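Thiosulfate reductase (Thermus thermophilus, PDB 2VPZ) probably acts as a molybdenum- and iron-sulfur-dependent oxidoreductase of the molybdopterin family, carrying two molybdopterin guanosine dinucleotides and a [4Fe-4S] cluster, and is also called polysulfide reductase. Local coordinates at residues Lys126-Ile131 with Ala158-Pro163; Leu268-Leu273 with His292-Thr297; Pro645-Trp650 with His697-Lys702. All coordinates share one frame; numbering follows the deposited sequence.

Interaction 1 (Lys126-Ile131 with Ala158-Pro163)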
loop_
_atom_site.group_PDB
_atom_site.type_symbol
_atom_site.label_atom_id
_atom_site.label_comp_id
_atom_site.label_asym_id
_atom_site.label_seq_id
_atom_site.Cartn_x
_atom_site.Cartn_y
_atom_site.Cartn_z
ATOM N N LYS A 126 2.794 57.827 -42.692
ATOM C CA LYS A 126 2.175 58.423 -43.888
ATOM C C LYS A 126 0.673 58.011 -43.979
ATOM O O LYS A 126 -0.212 58.873 -44.109
ATOM C CB LYS A 126 2.936 57.995 -45.164
ATOM C CG LYS A 126 2.891 58.978 -46.352
ATOM C CD LYS A 126 1.928 58.513 -47.455
ATOM C CE LYS A 126 2.413 58.908 -48.864
ATOM N NZ LYS A 126 2.185 57.825 -49.884
ATOM N N LYS A 127 0.408 56.705 -43.874
ATOM C CA LYS A 127 -0.941 56.093 -43.912
ATOM C C LYS A 127 -1.838 56.525 -42.736
ATOM O O LYS A 127 -3.040 56.794 -42.913
ATOM C CB LYS A 127 -0.851 54.553 -43.937
ATOM C CG LYS A 127 -0.810 53.908 -45.328
ATOM C CD LYS A 127 -2.216 53.831 -45.943
ATOM C CE LYS A 127 -2.172 53.794 -47.477
ATOM N NZ LYS A 127 -1.372 52.642 -48.027
ATOM N N MET A 128 -1.251 56.579 -41.540
ATOM C CA MET A 128 -1.953 56.978 -40.319
ATOM C C MET A 128 -2.422 58.440 -40.389
ATOM O O MET A 128 -3.516 58.778 -39.910
ATOM C CB MET A 128 -1.054 56.795 -39.067
ATOM C CG MET A 128 -0.689 55.356 -38.673
ATOM S SD MET A 128 0.053 55.213 -37.008
ATOM C CE MET A 128 -1.361 55.653 -35.945
ATOM N N LEU A 129 -1.593 59.292 -40.989
ATOM C CA LEU A 129 -1.862 60.729 -41.126
ATOM C C LEU A 129 -3.019 61.012 -42.104
ATOM O O LEU A 129 -3.844 61.916 -41.867
ATOM C CB LEU A 129 -0.551 61.489 -41.498
ATOM C CG LEU A 129 0.524 61.496 -40.386
ATOM C CD1 LEU A 129 1.880 62.013 -40.904
ATOM C CD2 LEU A 129 0.037 62.344 -39.188
ATOM N N GLU A 130 -3.100 60.211 -43.164
ATOM C CA GLU A 130 -4.167 60.295 -44.167
ATOM C C GLU A 130 -5.521 59.956 -43.549
ATOM O O GLU A 130 -6.519 60.616 -43.858
ATOM C CB GLU A 130 -3.909 59.361 -45.349
ATOM C CG GLU A 130 -2.748 59.722 -46.256
ATOM C CD GLU A 130 -2.467 58.643 -47.296
ATOM O OE1 GLU A 130 -3.270 57.688 -47.350
ATOM O OE2 GLU A 130 -1.464 58.751 -48.036
ATOM N N ILE A 131 -5.557 58.923 -42.706
ATOM C CA ILE A 131 -6.802 58.501 -42.031
ATOM C C ILE A 131 -7.257 59.624 -41.078
ATOM O O ILE A 131 -8.453 59.870 -40.917
ATOM C CB ILE A 131 -6.611 57.125 -41.196
ATOM C CG1 ILE A 131 -6.487 55.932 -42.148
ATOM C CG2 ILE A 131 -7.808 56.910 -40.222
ATOM C CD1 ILE A 131 -5.645 54.757 -41.610
ATOM N N ALA A 158 -3.518 57.197 -26.302
ATOM C CA ALA A 158 -3.980 58.416 -25.652
ATOM C C ALA A 158 -3.181 59.650 -26.134
ATOM O O ALA A 158 -3.748 60.721 -26.339
ATOM C CB ALA A 158 -3.921 58.271 -24.099
ATOM N N ALA A 159 -1.872 59.495 -26.328
ATOM C CA ALA A 159 -1.027 60.583 -26.822
ATOM C C ALA A 159 -1.427 60.931 -28.263
ATOM O O ALA A 159 -1.225 62.058 -28.733
ATOM C CB ALA A 159 0.479 60.216 -26.767
ATOM N N TRP A 160 -1.994 59.970 -28.980
ATOM C CA TRP A 160 -2.442 60.206 -30.345
ATOM C C TRP A 160 -3.910 60.719 -30.397
ATOM O O TRP A 160 -4.306 61.388 -31.353
ATOM C CB TRP A 160 -2.219 58.947 -31.215
ATOM C CG TRP A 160 -3.099 58.831 -32.434
ATOM C CD1 TRP A 160 -4.381 58.338 -32.478
ATOM C CD2 TRP A 160 -2.776 59.211 -33.791
ATOM N NE1 TRP A 160 -4.860 58.385 -33.765
ATOM C CE2 TRP A 160 -3.902 58.908 -34.591
ATOM C CE3 TRP A 160 -1.640 59.768 -34.410
ATOM C CZ2 TRP A 160 -3.936 59.158 -35.989
ATOM C CZ3 TRP A 160 -1.666 60.022 -35.806
ATOM C CH2 TRP A 160 -2.809 59.707 -36.573
ATOM N N GLY A 161 -4.699 60.429 -29.371
ATOM C CA GLY A 161 -6.085 60.862 -29.322
ATOM C C GLY A 161 -7.186 59.881 -29.721
ATOM O O GLY A 161 -8.268 60.310 -30.133
ATOM N N SER A 162 -6.937 58.577 -29.632
ATOM C CA SER A 162 -7.956 57.561 -29.963
ATOM C C SER A 162 -8.410 56.829 -28.685
ATOM O O SER A 162 -7.562 56.320 -27.937
ATOM C CB SER A 162 -7.435 56.514 -30.995
ATOM O OG SER A 162 -8.436 55.560 -31.346
ATOM N N PRO A 163 -9.741 56.812 -28.384
ATOM C CA PRO A 163 -10.268 56.127 -27.197
ATOM C C PRO A 163 -10.489 54.603 -27.450
ATOM O O PRO A 163 -10.824 53.834 -26.535
ATOM C CB PRO A 163 -11.576 56.860 -26.894
ATOM C CG PRO A 163 -12.059 57.315 -28.253
ATOM C CD PRO A 163 -10.788 57.573 -29.075
#
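Met128, on a continuous stretch of helix, and Trp160, in the last helical turn before a loop, face each other with their CA atoms 10.5 Å apart, so that long side chains have to bridge the gap between the two backbones. The indole does most of the bridging. With its CG anti to the backbone N (chi1 156°), Trp160 reaches toward helix 117-134 and brings the far corner of its six-membered ring up to the peptide of Met128, where CH2 comes 3.5 Å from Met128 O. Met128 also works from above. Its methyl CE sits 4.1 Å from the centroid of the six-membered ring and only 1° off the ring normal, a CH-pi contact over the face. The sulfur stands farther up, SD lying 5.4 Å from the same centroid, which makes this a Met-aromatic contact led by the methyl rather than by the sulfur. Leu129 approaches the rim instead: its CB leaves the backbone away from the other segment, yet CD2 swings back to lie near the ring plane, 4.4 Å from Trp160 CZ3. The polar corner of the indole is satisfied by Pro137, whose carbonyl O accepts a hydrogen bond from NE1, and Arg132 adds a cation-pi contact. Just past the tryptophan, Gly161 takes positive phi as the C-prime residue of a Schellman motif, ending helix 149-160. Met128 and Trp160 both touch Ile140, and Met128 also meets Leu461 and Phe142. The contact thus joins helix 117-134 to the end of helix 149-160 beside strand 141-144; the latter helix forms the beta-alpha-beta crossover from that strand to its parallel neighbour 165-166.

Interaction 2 (Leu268-Leu273 with His292-Thr297)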
loop_
_atom_site.group_PDB
_atom_site.type_symbol
_atom_site.label_atom_id
_atom_site.label_comp_id
_atom_site.label_asym_id
_atom_site.label_seq_id
_atom_site.Cartn_x
_atom_site.Cartn_y
_atom_site.Cartn_z
ATOM N N LEU A 268 -26.952 31.185 5.208
ATOM C CA LEU A 268 -26.180 31.986 6.178
ATOM C C LEU A 268 -27.024 33.134 6.800
ATOM O O LEU A 268 -26.793 33.535 7.951
ATOM C CB LEU A 268 -24.877 32.549 5.552
ATOM C CG LEU A 268 -23.912 31.621 4.782
ATOM C CD1 LEU A 268 -22.905 32.454 3.951
ATOM C CD2 LEU A 268 -23.188 30.668 5.753
ATOM N N ILE A 269 -27.979 33.682 6.049
ATOM C CA ILE A 269 -28.848 34.741 6.567
ATOM C C ILE A 269 -30.010 34.135 7.404
ATOM O O ILE A 269 -30.189 34.493 8.570
ATOM C CB ILE A 269 -29.444 35.676 5.389
ATOM C CG1 ILE A 269 -28.379 36.646 4.872
ATOM C CG2 ILE A 269 -30.677 36.463 5.901
ATOM C CD1 ILE A 269 -28.745 37.394 3.561
ATOM N N TYR A 270 -30.747 33.179 6.840
ATOM C CA TYR A 270 -31.890 32.537 7.513
ATOM C C TYR A 270 -31.643 31.518 8.635
ATOM O O TYR A 270 -32.526 31.259 9.447
ATOM C CB TYR A 270 -32.882 31.956 6.495
ATOM C CG TYR A 270 -33.742 33.002 5.817
ATOM C CD1 TYR A 270 -33.168 33.952 4.966
ATOM C CD2 TYR A 270 -35.126 33.067 6.041
ATOM C CE1 TYR A 270 -33.938 34.949 4.348
ATOM C CE2 TYR A 270 -35.913 34.062 5.429
ATOM C CZ TYR A 270 -35.311 35.001 4.583
ATOM O OH TYR A 270 -36.057 35.983 3.977
ATOM N N GLU A 271 -30.466 30.898 8.661
ATOM C CA GLU A 271 -30.173 29.975 9.736
ATOM C C GLU A 271 -29.371 30.742 10.767
ATOM O O GLU A 271 -28.915 30.194 11.777
ATOM C CB GLU A 271 -29.432 28.729 9.284
ATOM C CG GLU A 271 -30.325 27.605 8.806
ATOM C CD GLU A 271 -29.557 26.322 8.594
ATOM O OE1 GLU A 271 -28.428 26.245 9.125
ATOM O OE2 GLU A 271 -30.070 25.408 7.917
ATOM N N ASP A 272 -29.172 32.014 10.473
ATOM C CA ASP A 272 -28.488 32.927 11.378
ATOM C C ASP A 272 -27.029 32.525 11.673
ATOM O O ASP A 272 -26.614 32.497 12.838
ATOM C CB ASP A 272 -29.320 32.973 12.665
ATOM C CG ASP A 272 -28.935 34.103 13.609
ATOM O OD1 ASP A 272 -28.828 35.250 13.125
ATOM O OD2 ASP A 272 -28.770 33.821 14.812
ATOM N N LEU A 273 -26.259 32.230 10.627
ATOM C CA LEU A 273 -24.857 31.801 10.762
ATOM C C LEU A 273 -23.838 32.890 10.405
ATOM O O LEU A 273 -22.642 32.735 10.676
ATOM C CB LEU A 273 -24.595 30.552 9.875
ATOM C CG LEU A 273 -25.515 29.333 10.128
ATOM C CD1 LEU A 273 -25.365 28.263 9.028
ATOM C CD2 LEU A 273 -25.229 28.732 11.520
ATOM N N HIS A 292 -34.746 39.862 -0.567
ATOM C CA HIS A 292 -34.539 39.414 -1.966
ATOM C C HIS A 292 -34.430 37.885 -2.028
ATOM O O HIS A 292 -35.050 37.207 -2.852
ATOM C CB HIS A 292 -33.178 39.979 -2.536
ATOM C CG HIS A 292 -32.905 39.697 -3.982
ATOM N ND1 HIS A 292 -31.974 38.790 -4.410
ATOM C CD2 HIS A 292 -33.417 40.244 -5.091
ATOM C CE1 HIS A 292 -31.932 38.785 -5.724
ATOM N NE2 HIS A 292 -32.805 39.665 -6.163
ATOM N N VAL A 293 -33.628 37.359 -1.119
ATOM C CA VAL A 293 -33.284 35.953 -1.004
ATOM C C VAL A 293 -34.241 35.019 -0.216
ATOM O O VAL A 293 -33.906 33.861 0.092
ATOM C CB VAL A 293 -31.827 35.892 -0.399
ATOM C CG1 VAL A 293 -31.750 34.892 0.755
ATOM C CG2 VAL A 293 -30.800 35.610 -1.504
ATOM N N LYS A 294 -35.439 35.516 0.072
ATOM C CA LYS A 294 -36.458 34.801 0.848
ATOM C C LYS A 294 -36.877 33.379 0.374
ATOM O O LYS A 294 -36.877 32.408 1.150
ATOM C CB LYS A 294 -37.716 35.684 0.989
ATOM C CG LYS A 294 -38.838 35.118 1.865
ATOM C CD LYS A 294 -40.210 35.658 1.456
ATOM C CE LYS A 294 -41.214 35.627 2.618
ATOM N NZ LYS A 294 -41.458 34.246 3.156
ATOM N N ASP A 295 -37.213 33.268 -0.907
ATOM C CA ASP A 295 -37.642 32.018 -1.541
ATOM C C ASP A 295 -36.528 31.156 -2.186
ATOM O O ASP A 295 -36.784 30.013 -2.585
ATOM C CB ASP A 295 -38.738 32.302 -2.602
ATOM C CG ASP A 295 -40.036 32.889 -2.010
ATOM O OD1 ASP A 295 -40.708 32.180 -1.227
ATOM O OD2 ASP A 295 -40.367 34.052 -2.352
ATOM N N PHE A 296 -35.310 31.679 -2.309
ATOM C CA PHE A 296 -34.208 30.900 -2.896
ATOM C C PHE A 296 -33.647 29.930 -1.845
ATOM O O PHE A 296 -32.626 30.186 -1.206
ATOM C CB PHE A 296 -33.089 31.810 -3.426
ATOM C CG PHE A 296 -33.564 32.879 -4.380
ATOM C CD1 PHE A 296 -33.139 34.207 -4.226
ATOM C CD2 PHE A 296 -34.439 32.570 -5.422
ATOM C CE1 PHE A 296 -33.577 35.221 -5.098
ATOM C CE2 PHE A 296 -34.896 33.570 -6.312
ATOM C CZ PHE A 296 -34.462 34.903 -6.145
ATOM N N THR A 297 -34.326 28.809 -1.678
ATOM C CA THR A 297 -33.980 27.775 -0.701
ATOM C C THR A 297 -33.181 26.582 -1.261
ATOM O O THR A 297 -33.119 26.396 -2.491
ATOM C CB THR A 297 -35.303 27.204 -0.059
ATOM O OG1 THR A 297 -35.116 25.861 0.370
ATOM C CG2 THR A 297 -36.463 27.270 -1.082
#
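The phenol oxygen of Tyr270 rests on the aliphatic base of a lysine rather than near its charge: OH lies 3.4 Å from both Lys294 CA and Lys294 CB, with no hydrogen bond across the two segments. Its polar partner is the carbonyl O of Lys290, just before the loop, and this bond holds the tip of the ring at the start of Lys294. The two side chains cross obliquely. Lys294 CG stands anti to the backbone N (chi1 -176°), and the chain carries its ammonium group off from the phenol. Farther back along the ring, Val293 supplies the apolar part of the contact, its CG1 4.2 Å from Tyr270 CE1. His266 ties both sides together, stacking on the Tyr270 ring while hydrogen-bonding to Val293 O. Helix 257-270 ends at the tyrosine itself in a Schellman motif: Asp272, two residues on, has positive phi, and Leu273 N bonds back to Leu268 O at 3.0 Å. Across the contact, Phe296 centres an inverse gamma turn and Thr297 caps the next helix. This is helix-end packing, in which the last turn of helix 257-270 lies against the short connection between helices 287-292 and 298-305.

Interaction 3 (Pro645-Trp650 with His697-Lys702). With MGD (2-amino-5,6-dimercapto-7-methyl-3,7,8a,9-tetrahydro-8-oxa-1,3,9,10-tetraaza-anthracen-4-one guanosine dinucleotide), chain H.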
loop_
_atom_site.group_PDB
_atom_site.type_symbol
_atom_site.label_atom_id
_atom_site.label_comp_id
_atom_site.label_asym_id
_atom_site.label_seq_id
_atom_site.Cartn_x
_atom_site.Cartn_y
_atom_site.Cartn_z
ATOM N N PRO A 645 1.702 17.645 -27.610
ATOM C CA PRO A 645 1.585 17.806 -29.056
ATOM C C PRO A 645 0.189 17.972 -29.637
ATOM O O PRO A 645 0.038 18.271 -30.827
ATOM C CB PRO A 645 2.323 16.568 -29.598
ATOM C CG PRO A 645 2.281 15.531 -28.425
ATOM C CD PRO A 645 1.470 16.243 -27.310
ATOM N N GLU A 646 -0.830 17.733 -28.829
ATOM C CA GLU A 646 -2.212 17.876 -29.297
ATOM C C GLU A 646 -3.216 17.906 -28.146
ATOM O O GLU A 646 -2.883 17.506 -27.009
ATOM C CB GLU A 646 -2.613 16.735 -30.257
ATOM C CG GLU A 646 -2.287 15.304 -29.690
ATOM C CD GLU A 646 -2.997 14.112 -30.394
ATOM O OE1 GLU A 646 -3.744 14.349 -31.362
ATOM O OE2 GLU A 646 -2.810 12.945 -29.961
ATOM N N ASN A 647 -4.411 18.426 -28.411
ATOM C CA ASN A 647 -5.440 18.387 -27.445
ATOM C C ASN A 647 -6.252 17.149 -27.694
ATOM O O ASN A 647 -6.084 16.409 -28.696
ATOM C CB ASN A 647 -6.318 19.670 -27.270
ATOM C CG ASN A 647 -6.892 20.230 -28.568
ATOM O OD1 ASN A 647 -7.664 21.201 -28.538
ATOM N ND2 ASN A 647 -6.516 19.646 -29.708
ATOM N N GLU A 648 -7.148 16.923 -26.739
ATOM C CA GLU A 648 -7.870 15.678 -26.657
ATOM C C GLU A 648 -9.365 16.063 -26.164
ATOM O O GLU A 648 -9.524 16.857 -25.235
ATOM C CB GLU A 648 -6.888 14.900 -25.658
ATOM C CG GLU A 648 -5.220 15.144 -25.955
ATOM C CD GLU A 648 -4.373 15.960 -24.875
ATOM O OE1 GLU A 648 -4.898 16.212 -23.769
ATOM O OE2 GLU A 648 -3.156 16.342 -25.124
ATOM N N VAL A 649 -10.438 15.595 -26.837
ATOM C CA VAL A 649 -11.863 15.901 -26.449
ATOM C C VAL A 649 -12.340 14.976 -25.314
ATOM O O VAL A 649 -12.289 13.758 -25.472
ATOM C CB VAL A 649 -12.971 15.677 -27.611
ATOM C CG1 VAL A 649 -14.200 16.604 -27.357
ATOM C CG2 VAL A 649 -12.414 15.878 -29.001
ATOM N N TRP A 650 -12.813 15.542 -24.204
ATOM C CA TRP A 650 -13.313 14.766 -23.058
ATOM C C TRP A 650 -14.846 14.503 -23.207
ATOM O O TRP A 650 -15.628 15.457 -23.273
ATOM C CB TRP A 650 -13.074 15.504 -21.720
ATOM C CG TRP A 650 -11.611 15.833 -21.331
ATOM C CD1 TRP A 650 -10.579 16.106 -22.185
ATOM C CD2 TRP A 650 -11.056 15.894 -20.000
ATOM N NE1 TRP A 650 -9.422 16.314 -21.474
ATOM C CE2 TRP A 650 -9.680 16.187 -20.135
ATOM C CE3 TRP A 650 -11.583 15.706 -18.711
ATOM C CZ2 TRP A 650 -8.818 16.330 -19.014
ATOM C CZ3 TRP A 650 -10.723 15.846 -17.588
ATOM C CH2 TRP A 650 -9.357 16.145 -17.761
ATOM N N HIS A 697 -7.946 25.145 -24.865
ATOM C CA HIS A 697 -7.877 26.327 -25.792
ATOM C C HIS A 697 -6.479 26.575 -26.395
ATOM O O HIS A 697 -5.472 26.379 -25.724
ATOM C CB HIS A 697 -8.295 27.673 -25.091
ATOM C CG HIS A 697 -7.879 28.927 -25.776
ATOM N ND1 HIS A 697 -8.334 29.262 -27.018
ATOM C CD2 HIS A 697 -6.976 29.859 -25.448
ATOM C CE1 HIS A 697 -7.718 30.338 -27.443
ATOM N NE2 HIS A 697 -6.881 30.727 -26.501
ATOM N N GLY A 698 -6.394 27.025 -27.651
ATOM C CA GLY A 698 -5.102 27.303 -28.280
ATOM C C GLY A 698 -4.504 26.368 -29.321
ATOM O O GLY A 698 -3.357 26.546 -29.732
ATOM N N PHE A 699 -5.219 25.329 -29.730
ATOM C CA PHE A 699 -4.701 24.421 -30.773
ATOM C C PHE A 699 -5.498 24.699 -32.066
ATOM O O PHE A 699 -6.299 25.646 -32.093
ATOM C CB PHE A 699 -4.795 22.935 -30.375
ATOM C CG PHE A 699 -3.730 22.480 -29.378
ATOM C CD1 PHE A 699 -3.912 22.676 -28.009
ATOM C CD2 PHE A 699 -2.548 21.863 -29.816
ATOM C CE1 PHE A 699 -2.933 22.268 -27.082
ATOM C CE2 PHE A 699 -1.558 21.443 -28.924
ATOM C CZ PHE A 699 -1.747 21.647 -27.544
ATOM N N GLY A 700 -5.280 23.925 -33.128
ATOM C CA GLY A 700 -5.981 24.166 -34.384
ATOM C C GLY A 700 -5.456 25.302 -35.243
ATOM O O GLY A 700 -6.225 25.926 -35.983
ATOM N N HIS A 701 -4.166 25.606 -35.168
ATOM C CA HIS A 701 -3.591 26.692 -35.987
ATOM C C HIS A 701 -3.628 26.375 -37.499
ATOM O O HIS A 701 -3.410 25.213 -37.883
ATOM C CB HIS A 701 -2.063 26.963 -35.630
ATOM C CG HIS A 701 -1.776 27.480 -34.268
ATOM N ND1 HIS A 701 -1.451 28.779 -34.016
ATOM C CD2 HIS A 701 -1.747 26.862 -33.084
ATOM C CE1 HIS A 701 -1.247 28.948 -32.727
ATOM N NE2 HIS A 701 -1.423 27.788 -32.134
ATOM N N LYS A 702 -3.961 27.374 -38.323
ATOM C CA LYS A 702 -3.832 27.231 -39.779
ATOM C C LYS A 702 -2.762 28.336 -40.028
ATOM O O LYS A 702 -3.076 29.491 -40.308
ATOM C CB LYS A 702 -5.096 27.555 -40.589
ATOM C CG LYS A 702 -6.333 27.901 -39.781
ATOM C CD LYS A 702 -7.225 26.690 -39.509
ATOM C CE LYS A 702 -8.380 27.029 -38.548
ATOM N NZ LYS A 702 -8.659 25.916 -37.564
HETATM P PB MGD H . -1.976 34.386 -27.108
HETATM O O1B MGD H . -2.689 33.301 -27.854
HETATM O O2B MGD H . -0.780 34.044 -26.274
HETATM O O3B MGD H . -3.173 35.171 -26.363
HETATM O O3A MGD H . -5.073 36.424 -25.309
HETATM P PA MGD H . -3.674 36.677 -26.034
HETATM O O1A MGD H . -2.549 37.218 -25.167
HETATM O O2A MGD H . -4.008 37.338 -27.325
HETATM O "O5'" MGD H . -1.462 35.466 -28.121
HETATM C "C5'" MGD H . -0.228 36.157 -27.927
HETATM C "C4'" MGD H . 0.154 36.741 -29.287
HETATM O "O4'" MGD H . 1.236 37.589 -28.921
HETATM C "C3'" MGD H . 0.708 35.760 -30.287
HETATM O "O3'" MGD H . 0.496 36.356 -31.574
HETATM C "C2'" MGD H . 2.198 35.735 -29.911
HETATM O "O2'" MGD H . 2.911 35.297 -31.038
HETATM C "C1'" MGD H . 2.491 37.195 -29.557
HETATM N N9 MGD H . 3.662 37.513 -28.655
HETATM C C8 MGD H . 4.111 36.770 -27.643
HETATM N N7 MGD H . 5.153 37.329 -26.984
HETATM C C5 MGD H . 5.382 38.533 -27.554
HETATM C C6 MGD H . 6.317 39.724 -27.335
HETATM O O6 MGD H . 7.234 39.728 -26.440
HETATM N N1 MGD H . 6.142 40.786 -28.190
HETATM C C2 MGD H . 5.205 40.829 -29.188
HETATM N N2 MGD H . 5.052 41.896 -30.031
HETATM N N3 MGD H . 4.364 39.803 -29.372
HETATM C C4 MGD H . 4.381 38.636 -28.648
HETATM C C10 MGD H . -5.174 36.206 -23.868
HETATM C C11 MGD H . -6.618 36.284 -23.504
HETATM O O11 MGD H . -7.309 35.520 -24.494
HETATM C C12 MGD H . -7.007 35.861 -22.137
HETATM S S12 MGD H . -6.192 36.433 -20.742
HETATM C C13 MGD H . -8.059 35.073 -21.910
HETATM S S13 MGD H . -8.563 34.494 -20.435
HETATM C C14 MGD H . -8.990 34.599 -22.886
HETATM N N15 MGD H . -8.854 33.118 -22.994
HETATM C C16 MGD H . -9.538 32.577 -24.057
HETATM C C17 MGD H . -10.077 31.218 -24.157
HETATM O O17 MGD H . -9.894 30.381 -23.224
HETATM N N18 MGD H . -10.775 30.899 -25.249
HETATM C C19 MGD H . -11.001 31.758 -26.262
HETATM N N19 MGD H . -11.661 31.381 -27.399
HETATM N N20 MGD H . -10.557 33.015 -26.199
HETATM C C21 MGD H . -9.827 33.476 -25.189
HETATM N N22 MGD H . -9.347 34.724 -25.212
HETATM C C23 MGD H . -8.685 35.373 -24.132
#
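Phe699 lays one face of its ring over the backbone joining Glu646 to Asn647. Asn647 N stands 4.0 Å above the ring centre, while Glu646 CA comes to 3.6 Å from Phe699 CE2, nearer the rim. The phenylalanine gets there with CG anti to the carbonyl carbon, beside the backbone N (chi1 -77°), which lays the ring over the Glu646-Asn647 peptide. Asn647 answers from alongside: its CG takes the crowded position between backbone N and carbonyl carbon (chi1 51°), which slides the amide past the ring in the opposite direction, the two planes 25° apart and Asn647 CG 3.9 Å from Phe699 CB. Another ring, that of His629, meets Phe699 edge-to-face. The carboxylate of Glu646 is turned elsewhere, to Tyr666 and Arg681. At the start of the loop His697 serves the cofactor. One face of its imidazole lies over the pyrimidinone ring of the MGD pterin, with His697 ND1 3.4 Å from MGD N18 and CD2 3.6 Å from MGD C17. A hydrogen bond between His697 ND1 and Asp716 OD1 fixes the rotation of the imidazole. Replacing His697 by alanine removes the ring, which would probably leave that pterin face without its flat cover and Asp716 without its imidazole partner. The glycines on each side of Phe699 both have positive phi, and two side-chain bonds within the loop end on their carbonyl oxygens: Lys702 NZ donates to Gly700 O at 2.9 Å, in the carbonyl plane, and also pairs with Glu677. His701 NE2 reaches Gly698 O only weakly. Chemically, then, the two segments meet by pi-face and van der Waals contact without a hydrogen bond between them, whereas polar bonds lie within the loop and position the histidine that lies against the pterin.

How the interactions relate
The three contacts are far apart and follow one another in series along the chain, none touching another. Interactions 1 and 2 share the large molybdopterin oxidoreductase range, yet their centres are 55 Å apart; interaction 3 belongs to the dinucleotide-binding range, its centre 38 Å from that of interaction 1 and 44 Å from that of interaction 2. Interaction 3 alone reaches a cofactor, through His697, and its Phe699 side chain is about 10 Å from another bound MGD. The other two are structural packing away from the annotated sites, interaction 1 buried beside a parallel sheet and interaction 2 partly buried, 34 Å from the centre of the chain.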